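Local coordinates for chitinase A (Cycas revoluta, PDB 4MNK), which probably hydrolyses chitin, as a plant class V chitinase of glycosyl hydrolase family 18, and binds N-acetylglucosamine oligomers, at residues A36-E44 against V82-N90; Q307-K318 against I337-G347. One frame throughout, in Å; residues are numbered along the deposited sequence.

Contact 1. Residues A36-E44 against V82-N90; sequences AELNAPTFE and VRDNFAKLN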
loop_
_atom_site.group_PDB
_atom_site.type_symbol
_atom_site.label_atom_id
_atom_site.label_comp_id
_atom_site.label_asym_id
_atom_site.label_seq_id
_atom_site.Cartn_x
_atom_site.Cartn_y
_atom_site.Cartn_z
ATOM N N ALA A 36 6.796 -10.645 -4.501
ATOM C CA ALA A 36 7.419 -11.474 -5.523
ATOM C C ALA A 36 8.176 -10.546 -6.474
ATOM O O ALA A 36 7.805 -9.376 -6.638
ATOM C CB ALA A 36 6.372 -12.266 -6.270
ATOM N N GLU A 37 9.230 -11.070 -7.093
ATOM C CA GLU A 37 10.070 -10.289 -8.000
ATOM C C GLU A 37 9.758 -10.603 -9.463
ATOM O O GLU A 37 9.288 -11.697 -9.788
ATOM C CB GLU A 37 11.554 -10.521 -7.696
ATOM C CG GLU A 37 12.042 -11.924 -7.996
ATOM C CD GLU A 37 13.475 -12.154 -7.553
ATOM O OE1 GLU A 37 14.201 -12.888 -8.252
ATOM O OE2 GLU A 37 13.876 -11.599 -6.507
ATOM N N LEU A 38 10.017 -9.632 -10.337
ATOM C CA LEU A 38 9.734 -9.771 -11.767
ATOM C C LEU A 38 10.687 -10.732 -12.466
ATOM O O LEU A 38 10.301 -11.394 -13.428
ATOM C CB LEU A 38 9.746 -8.403 -12.455
ATOM C CG LEU A 38 8.456 -7.580 -12.342
ATOM C CD1 LEU A 38 8.259 -7.000 -10.944
ATOM C CD2 LEU A 38 8.429 -6.470 -13.379
ATOM N N ASN A 39 11.924 -10.807 -11.973
ATOM C CA ASN A 39 12.929 -11.739 -12.495
ATOM C C ASN A 39 13.214 -11.535 -13.991
ATOM O O ASN A 39 13.091 -12.460 -14.800
ATOM C CB ASN A 39 12.527 -13.193 -12.180
ATOM C CG ASN A 39 13.611 -14.205 -12.531
ATOM O OD1 ASN A 39 14.802 -13.889 -12.550
ATOM N ND2 ASN A 39 13.194 -15.435 -12.809
ATOM N N ALA A 40 13.579 -10.304 -14.348
ATOM C CA ALA A 40 14.104 -10.002 -15.679
ATOM C C ALA A 40 15.393 -10.803 -15.899
ATOM O O ALA A 40 16.125 -11.049 -14.939
ATOM C CB ALA A 40 14.378 -8.513 -15.807
ATOM N N PRO A 41 15.685 -11.209 -17.155
ATOM C CA PRO A 41 14.964 -10.943 -18.404
ATOM C C PRO A 41 13.901 -11.977 -18.801
ATOM O O PRO A 41 13.139 -11.730 -19.737
ATOM C CB PRO A 41 16.088 -10.935 -19.441
ATOM C CG PRO A 41 17.059 -11.936 -18.921
ATOM C CD PRO A 41 16.971 -11.886 -17.415
ATOM N N THR A 42 13.846 -13.117 -18.113
ATOM C CA THR A 42 12.872 -14.157 -18.463
ATOM C C THR A 42 11.461 -13.775 -18.026
ATOM O O THR A 42 10.479 -14.215 -18.628
ATOM C CB THR A 42 13.215 -15.538 -17.856
ATOM O OG1 THR A 42 13.114 -15.482 -16.426
ATOM C CG2 THR A 42 14.612 -15.999 -18.267
ATOM N N PHE A 43 11.374 -12.961 -16.974
ATOM C CA PHE A 43 10.096 -12.576 -16.363
ATOM C C PHE A 43 9.267 -13.780 -15.933
ATOM O O PHE A 43 8.033 -13.768 -15.982
ATOM C CB PHE A 43 9.313 -11.596 -17.252
ATOM C CG PHE A 43 9.992 -10.271 -17.406
ATOM C CD1 PHE A 43 10.678 -9.953 -18.576
ATOM C CD2 PHE A 43 9.978 -9.349 -16.363
ATOM C CE1 PHE A 43 11.323 -8.727 -18.708
ATOM C CE2 PHE A 43 10.618 -8.125 -16.485
ATOM C CZ PHE A 43 11.292 -7.812 -17.662
ATOM N N GLU A 44 9.976 -14.824 -15.512
ATOM C CA GLU A 44 9.373 -15.935 -14.799
ATOM C C GLU A 44 9.281 -15.491 -13.345
ATOM O O GLU A 44 10.235 -15.618 -12.569
ATOM C CB GLU A 44 10.202 -17.215 -14.957
ATOM C CG GLU A 44 10.489 -17.623 -16.409
ATOM C CD GLU A 44 9.263 -18.096 -17.174
ATOM O OE1 GLU A 44 8.299 -18.580 -16.542
ATOM O OE2 GLU A 44 9.274 -17.994 -18.420
ATOM N N VAL A 82 12.291 -1.976 -9.863
ATOM C CA VAL A 82 10.996 -2.564 -10.206
ATOM C C VAL A 82 10.349 -1.807 -11.367
ATOM O O VAL A 82 9.882 -2.421 -12.327
ATOM C CB VAL A 82 10.038 -2.612 -8.986
ATOM C CG1 VAL A 82 8.629 -3.010 -9.416
ATOM C CG2 VAL A 82 10.562 -3.579 -7.924
ATOM N N ARG A 83 10.335 -0.480 -11.278
ATOM C CA ARG A 83 9.764 0.359 -12.329
ATOM C C ARG A 83 10.448 0.099 -13.677
ATOM O O ARG A 83 9.777 -0.041 -14.701
ATOM C CB ARG A 83 9.857 1.837 -11.940
ATOM C CG ARG A 83 9.178 2.796 -12.911
ATOM C CD ARG A 83 9.682 4.215 -12.710
ATOM N NE ARG A 83 11.135 4.290 -12.858
ATOM C CZ ARG A 83 11.896 5.275 -12.390
ATOM N NH1 ARG A 83 11.357 6.294 -11.729
ATOM N NH2 ARG A 83 13.207 5.237 -12.579
ATOM N N ASP A 84 11.778 0.016 -13.662
ATOM C CA ASP A 84 12.562 -0.281 -14.866
ATOM C C ASP A 84 12.177 -1.633 -15.457
ATOM O O ASP A 84 12.027 -1.766 -16.674
ATOM C CB ASP A 84 14.065 -0.288 -14.558
ATOM C CG ASP A 84 14.603 1.078 -14.156
ATOM O OD1 ASP A 84 13.908 2.099 -14.340
ATOM O OD2 ASP A 84 15.739 1.117 -13.643
ATOM N N ASN A 85 12.019 -2.629 -14.587
ATOM C CA ASN A 85 11.651 -3.972 -15.010
ATOM C C ASN A 85 10.251 -4.048 -15.615
ATOM O O ASN A 85 10.067 -4.697 -16.641
ATOM C CB ASN A 85 11.827 -4.972 -13.865
ATOM C CG ASN A 85 13.277 -5.346 -13.638
ATOM O OD1 ASN A 85 14.131 -5.112 -14.493
ATOM N ND2 ASN A 85 13.564 -5.932 -12.482
ATOM N N PHE A 86 9.276 -3.381 -14.997
ATOM C CA PHE A 86 7.932 -3.298 -15.576
ATOM C C PHE A 86 7.954 -2.624 -16.947
ATOM O O PHE A 86 7.285 -3.075 -17.877
ATOM C CB PHE A 86 6.962 -2.555 -14.656
ATOM C CG PHE A 86 6.197 -3.446 -13.711
ATOM C CD1 PHE A 86 6.380 -3.332 -12.338
ATOM C CD2 PHE A 86 5.277 -4.378 -14.190
ATOM C CE1 PHE A 86 5.667 -4.138 -11.456
ATOM C CE2 PHE A 86 4.566 -5.192 -13.315
ATOM C CZ PHE A 86 4.761 -5.069 -11.945
ATOM N N ALA A 87 8.730 -1.549 -17.073
ATOM C CA ALA A 87 8.822 -0.818 -18.337
ATOM C C ALA A 87 9.416 -1.691 -19.445
ATOM O O ALA A 87 8.933 -1.671 -20.580
ATOM C CB ALA A 87 9.621 0.464 -18.160
ATOM N N LYS A 88 10.445 -2.469 -19.115
ATOM C CA LYS A 88 11.040 -3.408 -20.072
ATOM C C LYS A 88 10.054 -4.514 -20.436
ATOM O O LYS A 88 9.859 -4.827 -21.615
ATOM C CB LYS A 88 12.323 -4.024 -19.511
ATOM C CG LYS A 88 13.523 -3.090 -19.522
ATOM C CD LYS A 88 14.802 -3.793 -19.084
ATOM C CE LYS A 88 14.841 -4.017 -17.579
ATOM N NZ LYS A 88 16.117 -4.646 -17.138
ATOM N N LEU A 89 9.434 -5.093 -19.410
ATOM C CA LEU A 89 8.450 -6.155 -19.571
ATOM C C LEU A 89 7.303 -5.760 -20.492
ATOM O O LEU A 89 6.980 -6.477 -21.440
ATOM C CB LEU A 89 7.883 -6.540 -18.201
ATOM C CG LEU A 89 6.605 -7.379 -18.159
ATOM C CD1 LEU A 89 6.814 -8.753 -18.765
ATOM C CD2 LEU A 89 6.115 -7.486 -16.731
ATOM N N ASN A 90 6.689 -4.616 -20.204
ATOM C CA ASN A 90 5.411 -4.276 -20.817
ATOM C C ASN A 90 5.502 -3.950 -22.306
ATOM O O ASN A 90 4.500 -4.002 -23.015
ATOM C CB ASN A 90 4.721 -3.155 -20.036
ATOM C CG ASN A 90 4.354 -3.568 -18.618
ATOM O OD1 ASN A 90 4.285 -4.757 -18.301
ATOM N ND2 ASN A 90 4.114 -2.582 -17.758
#
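Leu-38 CD2 sits squarely over the face of the Phe-86 ring, 3.7 Å from its centroid and only 9° off the ring normal, a CH-pi contact between the loop that leaves strand 30-36 and helix 80-90 of the TIM barrel. A branched aliphatic tip suits this place: CD2 meets the ring and Asn-85 CB, while CD1 leans over the ring's far end. The first torsion of Leu-38 (chi1 -82°) sets CG opposite its own carbonyl carbon and sends both methyls to the helix. A helical turn beyond Asn-85, Leu-89 meets a flat face of Phe-43, its CB 3.8 Å from the centroid of the Phe-43 ring; the other face of that ring is closed by Ala-40 CA, so the phenyl is held between helix and loop. Leu-38, Phe-43, Phe-86 and Leu-89, all buried, form the dense side, continued by Phe-99 against Leu-89 and by Ile-75 of the barrel against Leu-38.

Toward solvent the packing thins. Ala-40 CB lies 3.7 Å from Asn-85 OD1 without bonding it, and the flexible Lys-88 places NZ 3.3 Å from Asn-85 OD1 in a weak bond within the helix. Asn-39 ND2 instead braces the loop itself, giving a 3.0 Å bond to Glu-44 O. No hydrogen bond links the segments, so dispersion and burial of apolar groups probably supply most of their attraction.

Contact 2. Residues Q307-K318 against I337-G347; sequences QQSVALKVQYAK and ILPKIASDTWG
Val-314 and Ala-342 meet where two outer helices of the family's TIM barrel pack together, helix 307-319 and the C-terminal helix 337-346. The axes of segments 307-318 and 337-346 approach to 8.7 Å and cross at -37°. Alanines at Ala-311 and Ala-342, whose CA atoms lie 5.8 Å apart, let the helices come together.

The apolar contacts run along both helices. The two methyls of Val-314 part: CG2 meets Ala-342 CB at 3.7 Å, while CG1, placed anti to the backbone N, reaches the edge of the Trp-346 indole. Val-310 packs on Leu-338 and Ala-342, Ala-311 CB takes Ile-341 CG2 beside it, and Thr-345 turns its methyl toward Ala-311 O. Inward, Tyr-325 of the barrel wall touches both Val-314 and Ala-342.

Aromatic contacts gather at the C-terminal end. Ala-317 CB approaches the indole rim at CZ3, and the aliphatic part of Lys-318 lies over a face, with CD 3.8 Å from the centroid of the Trp-346 five-membered ring and 6° off its normal. A long, flexible lysine suits the spot because it can spread methylenes on the indole and still deliver its charge to a carbonyl. Cutting Trp-346 back to an alanine is likely to leave the methylenes of Lys-318 without a platform and to open a gap beside Val-314 and Ala-317.

Among the polar contacts, one stays inside helix 337-346: Thr-345 OG1 donates to Ile-341 O over 2.7 Å, on the face of that carbonyl opposite Thr-345 N. At the C-terminal end, one water joins Gln-315 OE1, Thr-345 O and Lys-318 NZ. Lys-318 NZ also donates to Trp-346 O over 3.0 Å, approaching from above the carbonyl plane, 37° out of it.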
loop_
_atom_site.group_PDB
_atom_site.type_symbol
_atom_site.label_atom_id
_atom_site.label_comp_id
_atom_site.label_asym_id
_atom_site.label_seq_id
_atom_site.Cartn_x
_atom_site.Cartn_y
_atom_site.Cartn_z
ATOM N N GLN A 307 -4.467 6.574 16.882
ATOM C CA GLN A 307 -5.748 5.939 17.143
ATOM C C GLN A 307 -6.924 6.802 16.668
ATOM O O GLN A 307 -7.861 6.310 16.033
ATOM C CB GLN A 307 -5.861 5.611 18.636
ATOM C CG GLN A 307 -4.834 4.574 19.147
ATOM C CD GLN A 307 -3.538 5.167 19.718
ATOM O OE1 GLN A 307 -2.941 6.097 19.161
ATOM N NE2 GLN A 307 -3.083 4.595 20.829
ATOM N N GLN A 308 -6.851 8.100 16.951
ATOM C CA GLN A 308 -7.900 9.035 16.554
ATOM C C GLN A 308 -7.958 9.254 15.041
ATOM O O GLN A 308 -9.034 9.184 14.445
ATOM C CB GLN A 308 -7.739 10.372 17.278
ATOM C CG GLN A 308 -8.884 11.337 17.027
ATOM C CD GLN A 308 -8.810 12.583 17.882
ATOM O OE1 GLN A 308 -7.829 12.818 18.589
ATOM N NE2 GLN A 308 -9.859 13.390 17.824
ATOM N N SER A 309 -6.812 9.515 14.417
ATOM C CA SER A 309 -6.819 9.792 12.981
ATOM C C SER A 309 -7.210 8.565 12.156
ATOM O O SER A 309 -7.884 8.703 11.141
ATOM C CB SER A 309 -5.498 10.406 12.505
ATOM O OG SER A 309 -4.435 9.475 12.556
ATOM N N VAL A 310 -6.817 7.370 12.603
ATOM C CA VAL A 310 -7.208 6.142 11.906
ATOM C C VAL A 310 -8.726 5.939 11.969
ATOM O O VAL A 310 -9.358 5.640 10.956
ATOM C CB VAL A 310 -6.436 4.900 12.420
ATOM C CG1 VAL A 310 -7.057 3.606 11.898
ATOM C CG2 VAL A 310 -4.978 4.980 12.001
ATOM N N ALA A 311 -9.316 6.122 13.149
ATOM C CA ALA A 311 -10.768 6.007 13.278
ATOM C C ALA A 311 -11.475 6.993 12.348
ATOM O O ALA A 311 -12.467 6.654 11.707
ATOM C CB ALA A 311 -11.205 6.220 14.713
ATOM N N LEU A 312 -10.947 8.212 12.271
ATOM C CA LEU A 312 -11.530 9.233 11.403
ATOM C C LEU A 312 -11.376 8.886 9.921
ATOM O O LEU A 312 -12.309 9.074 9.144
ATOM C CB LEU A 312 -10.948 10.610 11.722
ATOM C CG LEU A 312 -11.384 11.200 13.069
ATOM C CD1 LEU A 312 -10.505 12.374 13.453
ATOM C CD2 LEU A 312 -12.858 11.605 13.074
ATOM N N LYS A 313 -10.213 8.358 9.542
ATOM C CA LYS A 313 -9.974 7.948 8.152
ATOM C C LYS A 313 -10.859 6.779 7.735
ATOM O O LYS A 313 -11.359 6.746 6.611
ATOM C CB LYS A 313 -8.504 7.594 7.930
ATOM C CG LYS A 313 -7.605 8.795 7.811
ATOM C CD LYS A 313 -6.181 8.388 7.532
ATOM C CE LYS A 313 -5.358 9.605 7.208
ATOM N NZ LYS A 313 -3.974 9.225 6.847
ATOM N N VAL A 314 -11.046 5.822 8.640
ATOM C CA VAL A 314 -11.868 4.648 8.351
ATOM C C VAL A 314 -13.344 5.032 8.231
ATOM O O VAL A 314 -14.045 4.552 7.337
ATOM C CB VAL A 314 -11.632 3.522 9.383
ATOM C CG1 VAL A 314 -12.617 2.374 9.193
ATOM C CG2 VAL A 314 -10.202 3.012 9.273
ATOM N N GLN A 315 -13.800 5.923 9.110
ATOM C CA GLN A 315 -15.160 6.445 9.017
ATOM C C GLN A 315 -15.344 7.238 7.722
ATOM O O GLN A 315 -16.380 7.126 7.068
ATOM C CB GLN A 315 -15.510 7.295 10.243
ATOM C CG GLN A 315 -16.987 7.687 10.332
ATOM C CD GLN A 315 -17.929 6.493 10.353
ATOM O OE1 GLN A 315 -17.613 5.437 10.906
ATOM N NE2 GLN A 315 -19.099 6.661 9.753
ATOM N N TYR A 316 -14.334 8.028 7.359
ATOM C CA TYR A 316 -14.318 8.727 6.072
ATOM C C TYR A 316 -14.518 7.749 4.910
ATOM O O TYR A 316 -15.345 7.989 4.029
ATOM C CB TYR A 316 -13.019 9.529 5.891
ATOM C CG TYR A 316 -12.799 10.013 4.472
ATOM C CD1 TYR A 316 -13.354 11.214 4.028
ATOM C CD2 TYR A 316 -12.049 9.260 3.565
ATOM C CE1 TYR A 316 -13.161 11.655 2.719
ATOM C CE2 TYR A 316 -11.857 9.690 2.256
ATOM C CZ TYR A 316 -12.411 10.886 1.844
ATOM O OH TYR A 316 -12.215 11.303 0.550
ATOM N N ALA A 317 -13.758 6.654 4.907
ATOM C CA ALA A 317 -13.859 5.639 3.857
ATOM C C ALA A 317 -15.265 5.056 3.781
ATOM O O ALA A 317 -15.801 4.843 2.688
ATOM C CB ALA A 317 -12.821 4.535 4.069
ATOM N N LYS A 318 -15.870 4.819 4.942
ATOM C CA LYS A 318 -17.242 4.326 4.992
ATOM C C LYS A 318 -18.233 5.356 4.445
ATOM O O LYS A 318 -19.108 5.004 3.651
ATOM C CB LYS A 318 -17.621 3.887 6.411
ATOM C CG LYS A 318 -18.773 2.889 6.441
ATOM C CD LYS A 318 -18.784 2.052 7.714
ATOM C CE LYS A 318 -19.611 2.699 8.805
ATOM N NZ LYS A 318 -19.841 1.757 9.935
ATOM N N ILE A 337 -2.372 -2.073 17.182
ATOM C CA ILE A 337 -3.199 -1.025 17.773
ATOM C C ILE A 337 -4.104 -0.382 16.722
ATOM O O ILE A 337 -5.317 -0.264 16.913
ATOM C CB ILE A 337 -2.319 0.058 18.461
ATOM C CG1 ILE A 337 -1.402 -0.568 19.528
ATOM C CG2 ILE A 337 -3.173 1.208 19.018
ATOM C CD1 ILE A 337 -2.112 -1.344 20.639
ATOM N N LEU A 338 -3.512 0.015 15.602
ATOM C CA LEU A 338 -4.265 0.712 14.569
ATOM C C LEU A 338 -5.175 -0.211 13.749
ATOM O O LEU A 338 -6.308 0.164 13.456
ATOM C CB LEU A 338 -3.347 1.581 13.703
ATOM C CG LEU A 338 -2.542 2.626 14.487
ATOM C CD1 LEU A 338 -1.665 3.429 13.553
ATOM C CD2 LEU A 338 -3.446 3.553 15.301
ATOM N N PRO A 339 -4.708 -1.431 13.402
ATOM C CA PRO A 339 -5.666 -2.353 12.785
ATOM C C PRO A 339 -6.886 -2.676 13.663
ATOM O O PRO A 339 -7.976 -2.882 13.133
ATOM C CB PRO A 339 -4.818 -3.600 12.508
ATOM C CG PRO A 339 -3.450 -3.050 12.286
ATOM C CD PRO A 339 -3.331 -1.956 13.310
ATOM N N LYS A 340 -6.715 -2.699 14.985
ATOM C CA LYS A 340 -7.841 -2.932 15.891
ATOM C C LYS A 340 -8.878 -1.805 15.849
ATOM O O LYS A 340 -10.071 -2.064 15.691
ATOM C CB LYS A 340 -7.355 -3.195 17.323
ATOM C CG LYS A 340 -8.461 -3.377 18.372
ATOM C CD LYS A 340 -9.393 -4.544 18.063
ATOM C CE LYS A 340 -10.351 -4.799 19.219
ATOM N NZ LYS A 340 -11.605 -5.477 18.781
ATOM N N ILE A 341 -8.405 -0.568 15.985
ATOM C CA ILE A 341 -9.262 0.608 15.895
ATOM C C ILE A 341 -10.010 0.656 14.566
ATOM O O ILE A 341 -11.216 0.903 14.533
ATOM C CB ILE A 341 -8.442 1.887 16.088
ATOM C CG1 ILE A 341 -8.137 2.060 17.571
ATOM C CG2 ILE A 341 -9.193 3.093 15.551
ATOM C CD1 ILE A 341 -6.709 2.324 17.846
ATOM N N ALA A 342 -9.292 0.385 13.481
ATOM C CA ALA A 342 -9.862 0.400 12.131
ATOM C C ALA A 342 -10.985 -0.629 11.986
ATOM O O ALA A 342 -12.068 -0.309 11.485
ATOM C CB ALA A 342 -8.784 0.171 11.096
ATOM N N SER A 343 -10.729 -1.850 12.450
ATOM C CA SER A 343 -11.720 -2.919 12.385
ATOM C C SER A 343 -12.958 -2.585 13.218
ATOM O O SER A 343 -14.086 -2.757 12.751
ATOM C CB SER A 343 -11.106 -4.245 12.829
ATOM O OG SER A 343 -12.049 -5.295 12.710
ATOM N N ASP A 344 -12.741 -2.088 14.434
ATOM C CA ASP A 344 -13.834 -1.679 15.313
ATOM C C ASP A 344 -14.651 -0.534 14.711
ATOM O O ASP A 344 -15.871 -0.509 14.838
ATOM C CB ASP A 344 -13.303 -1.269 16.692
ATOM C CG ASP A 344 -12.899 -2.459 17.559
ATOM O OD1 ASP A 344 -13.018 -3.625 17.122
ATOM O OD2 ASP A 344 -12.458 -2.218 18.701
ATOM N N THR A 345 -13.974 0.407 14.053
ATOM C CA THR A 345 -14.648 1.562 13.452
ATOM C C THR A 345 -15.599 1.152 12.333
ATOM O O THR A 345 -16.755 1.582 12.309
ATOM C CB THR A 345 -13.642 2.619 12.940
ATOM O OG1 THR A 345 -12.830 3.066 14.032
ATOM C CG2 THR A 345 -14.362 3.825 12.343
ATOM N N TRP A 346 -15.130 0.315 11.411
ATOM C CA TRP A 346 -15.992 -0.113 10.316
ATOM C C TRP A 346 -17.177 -0.931 10.831
ATOM O O TRP A 346 -18.299 -0.773 10.348
ATOM C CB TRP A 346 -15.222 -0.883 9.246
ATOM C CG TRP A 346 -15.945 -0.881 7.929
ATOM C CD1 TRP A 346 -17.071 -1.591 7.609
ATOM C CD2 TRP A 346 -15.610 -0.120 6.760
ATOM N NE1 TRP A 346 -17.451 -1.323 6.317
ATOM C CE2 TRP A 346 -16.573 -0.425 5.771
ATOM C CE3 TRP A 346 -14.588 0.788 6.451
ATOM C CZ2 TRP A 346 -16.542 0.142 4.491
ATOM C CZ3 TRP A 346 -14.559 1.351 5.176
ATOM C CH2 TRP A 346 -15.530 1.024 4.215
ATOM N N GLY A 347 -16.925 -1.788 11.817
ATOM C CA GLY A 347 -17.986 -2.570 12.457
ATOM C C GLY A 347 -18.931 -1.732 13.305
ATOM O O GLY A 347 -18.692 -0.551 13.576
HETATM O O HOH W 1 -18.787 3.340 11.940
#

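Contacts 1 and 2 follow one another in the chain and lie on opposite sides of its centre, their own centres 36 Å apart and their nearest atoms about 21 Å apart. Each packs elements outside the barrel strands, the first loop against helix, the second helix against helix. Contact 1 is the nearer to sugar: the side chain of Val-82 is about 7 Å from a bound N-acetylglucosamine, against about 13 Å for Leu-338 in contact 2. Neither contact supplies a residue that lines the glycan pockets, to which Asp-118 and Glu-120 belong, though Phe-86 stacks on Tyr-119 between those two. Contact 2 instead packs behind strand 324-328, whose Trp-328 lines the pocket.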